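Side-chain contact in ferric vibriobactin ABC transporter, periplasmic ferric vibriobactin-binding protein (Vibrio cholerae, PDB 3R5T), which binds the iron complex of the siderophore vibriobactin in the periplasm and probably delivers it to an ABC transporter for import: residues 146-149 with 150-153. Numbering follows the deposited sequence.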
loop_
_atom_site.group_PDB
_atom_site.type_symbol
_atom_site.label_atom_id
_atom_site.label_comp_id
_atom_site.label_asym_id
_atom_site.label_seq_id
_atom_site.Cartn_x
_atom_site.Cartn_y
_atom_site.Cartn_z
ATOM N N ASN A 146 -5.608 -7.575 -15.758
ATOM C CA ASN A 146 -4.965 -8.876 -15.608
ATOM C C ASN A 146 -4.971 -9.326 -14.153
ATOM O O ASN A 146 -5.161 -10.513 -13.862
ATOM C CB ASN A 146 -3.525 -8.846 -16.117
ATOM C CG ASN A 146 -3.432 -8.755 -17.625
ATOM O OD1 ASN A 146 -4.390 -9.024 -18.343
ATOM N ND2 ASN A 146 -2.257 -8.374 -18.110
ATOM N N PHE A 147 -4.754 -8.385 -13.237
ATOM C CA PHE A 147 -4.693 -8.723 -11.827
ATOM C C PHE A 147 -6.062 -9.163 -11.347
ATOM O O PHE A 147 -6.186 -10.107 -10.563
ATOM C CB PHE A 147 -4.208 -7.523 -11.022
ATOM C CG PHE A 147 -3.978 -7.829 -9.570
ATOM C CD1 PHE A 147 -2.791 -8.407 -9.148
ATOM C CD2 PHE A 147 -4.953 -7.534 -8.630
ATOM C CE1 PHE A 147 -2.593 -8.692 -7.801
ATOM C CE2 PHE A 147 -4.754 -7.810 -7.292
ATOM C CZ PHE A 147 -3.580 -8.385 -6.885
ATOM N N GLU A 148 -7.098 -8.500 -11.852
ATOM C CA GLU A 148 -8.458 -8.821 -11.444
ATOM C C GLU A 148 -8.911 -10.176 -11.997
ATOM O O GLU A 148 -9.649 -10.902 -11.335
ATOM C CB GLU A 148 -9.418 -7.678 -11.797
ATOM C CG GLU A 148 -9.801 -6.826 -10.570
ATOM C CD GLU A 148 -8.935 -5.580 -10.310
ATOM O OE1 GLU A 148 -7.666 -5.631 -10.332
ATOM O OE2 GLU A 148 -9.554 -4.525 -10.020
ATOM N N GLN A 149 -8.461 -10.523 -13.195
ATOM C CA GLN A 149 -8.709 -11.860 -13.734
ATOM C C GLN A 149 -8.098 -12.917 -12.823
ATOM O O GLN A 149 -8.687 -13.976 -12.574
ATOM C CB GLN A 149 -8.124 -11.995 -15.143
ATOM C CG GLN A 149 -9.017 -11.477 -16.265
ATOM C CD GLN A 149 -8.605 -12.021 -17.626
ATOM O OE1 GLN A 149 -7.466 -12.459 -17.809
ATOM N NE2 GLN A 149 -9.530 -11.996 -18.590
ATOM N N TRP A 150 -6.911 -12.627 -12.309
ATOM C CA TRP A 150 -6.235 -13.537 -11.402
ATOM C C TRP A 150 -6.955 -13.655 -10.064
ATOM O O TRP A 150 -7.140 -14.764 -9.561
ATOM C CB TRP A 150 -4.802 -13.058 -11.179
ATOM C CG TRP A 150 -3.964 -13.982 -10.336
ATOM C CD1 TRP A 150 -3.794 -15.323 -10.501
ATOM C CD2 TRP A 150 -3.152 -13.607 -9.220
ATOM N NE1 TRP A 150 -2.940 -15.816 -9.532
ATOM C CE2 TRP A 150 -2.530 -14.778 -8.739
ATOM C CE3 TRP A 150 -2.893 -12.394 -8.582
ATOM C CZ2 TRP A 150 -1.660 -14.769 -7.643
ATOM C CZ3 TRP A 150 -2.034 -12.385 -7.484
ATOM C CH2 TRP A 150 -1.433 -13.569 -7.032
ATOM N N THR A 151 -7.370 -12.532 -9.486
ATOM C CA THR A 151 -8.017 -12.594 -8.177
ATOM C C THR A 151 -9.335 -13.335 -8.252
ATOM O O THR A 151 -9.731 -13.985 -7.292
ATOM C CB THR A 151 -8.190 -11.212 -7.493
ATOM O OG1 THR A 151 -8.924 -10.323 -8.339
ATOM C CG2 THR A 151 -6.834 -10.603 -7.158
ATOM N N LYS A 152 -9.997 -13.241 -9.402
ATOM C CA LYS A 152 -11.207 -14.014 -9.668
ATOM C C LYS A 152 -10.911 -15.499 -9.554
ATOM O O LYS A 152 -11.620 -16.238 -8.868
ATOM C CB LYS A 152 -11.708 -13.701 -11.074
ATOM C CG LYS A 152 -12.527 -12.441 -11.179
ATOM C CD LYS A 152 -13.983 -12.780 -11.458
ATOM C CE LYS A 152 -14.811 -11.519 -11.589
ATOM N NZ LYS A 152 -14.812 -10.733 -10.331
ATOM N N GLN A 153 -9.855 -15.933 -10.230
ATOM C CA GLN A 153 -9.474 -17.339 -10.209
ATOM C C GLN A 153 -9.126 -17.779 -8.794
ATOM O O GLN A 153 -9.523 -18.853 -8.335
ATOM C CB GLN A 153 -8.267 -17.581 -11.106
ATOM C CG GLN A 153 -8.526 -17.526 -12.597
ATOM C CD GLN A 153 -7.241 -17.735 -13.368
ATOM O OE1 GLN A 153 -7.098 -18.722 -14.092
ATOM N NE2 GLN A 153 -6.278 -16.835 -13.177
#
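Phe147 and Trp150, three residues apart on helix 137-155, form an offset edge-to-face aromatic pair. The six-membered ring of the indole turns its edge toward the face of the phenyl ring, with planes inclined at 68° and centroids 5.7 Å apart. Contact is made by the CE3–CZ3 side of the indole, and the nearest approach is Phe147 CE1 to Trp150 CZ3 at 3.7 Å. Their spacing puts both on one side of the helix, and with CG anti to the backbone N in each (chi1 -174° for Phe147 and -176° for Trp150) the rings lean so that indole edge meets phenyl face.

One turn on from Phe147, Thr151 adds an aliphatic contact: its CG2 methyl lies 3.5 Å from Phe147 CE2, on the same side of the phenyl plane as the indole. Trp123 packs edge-to-face with Phe147, while helix 272-286 meets Phe147 through Leu272 and Ala275 and Trp150 through Ile279 and Asn280.

Among the polar contacts, the regular i to i+4 ladder runs from Asn146 O to Trp150 N through to Gln149 O with Gln153 N; its shortest rung is Thr151 N to Phe147 O at 2.9 Å. Thr151 OG1 also sits 3.1 Å from Glu148 O, the carbonyl that accepts Lys152 N. The carboxylate of Glu148 reaches Gln124 through OE1, and Trp150 NE1 donates to the carbonyl of Leu294.

This part of the helix is thus amphipathic: its aromatic side is buried against neighbouring helices, with the indole N-H satisfied by a backbone carbonyl, whereas Asn146, Gln149, Lys152 and Gln153 occupy the solvent-facing side.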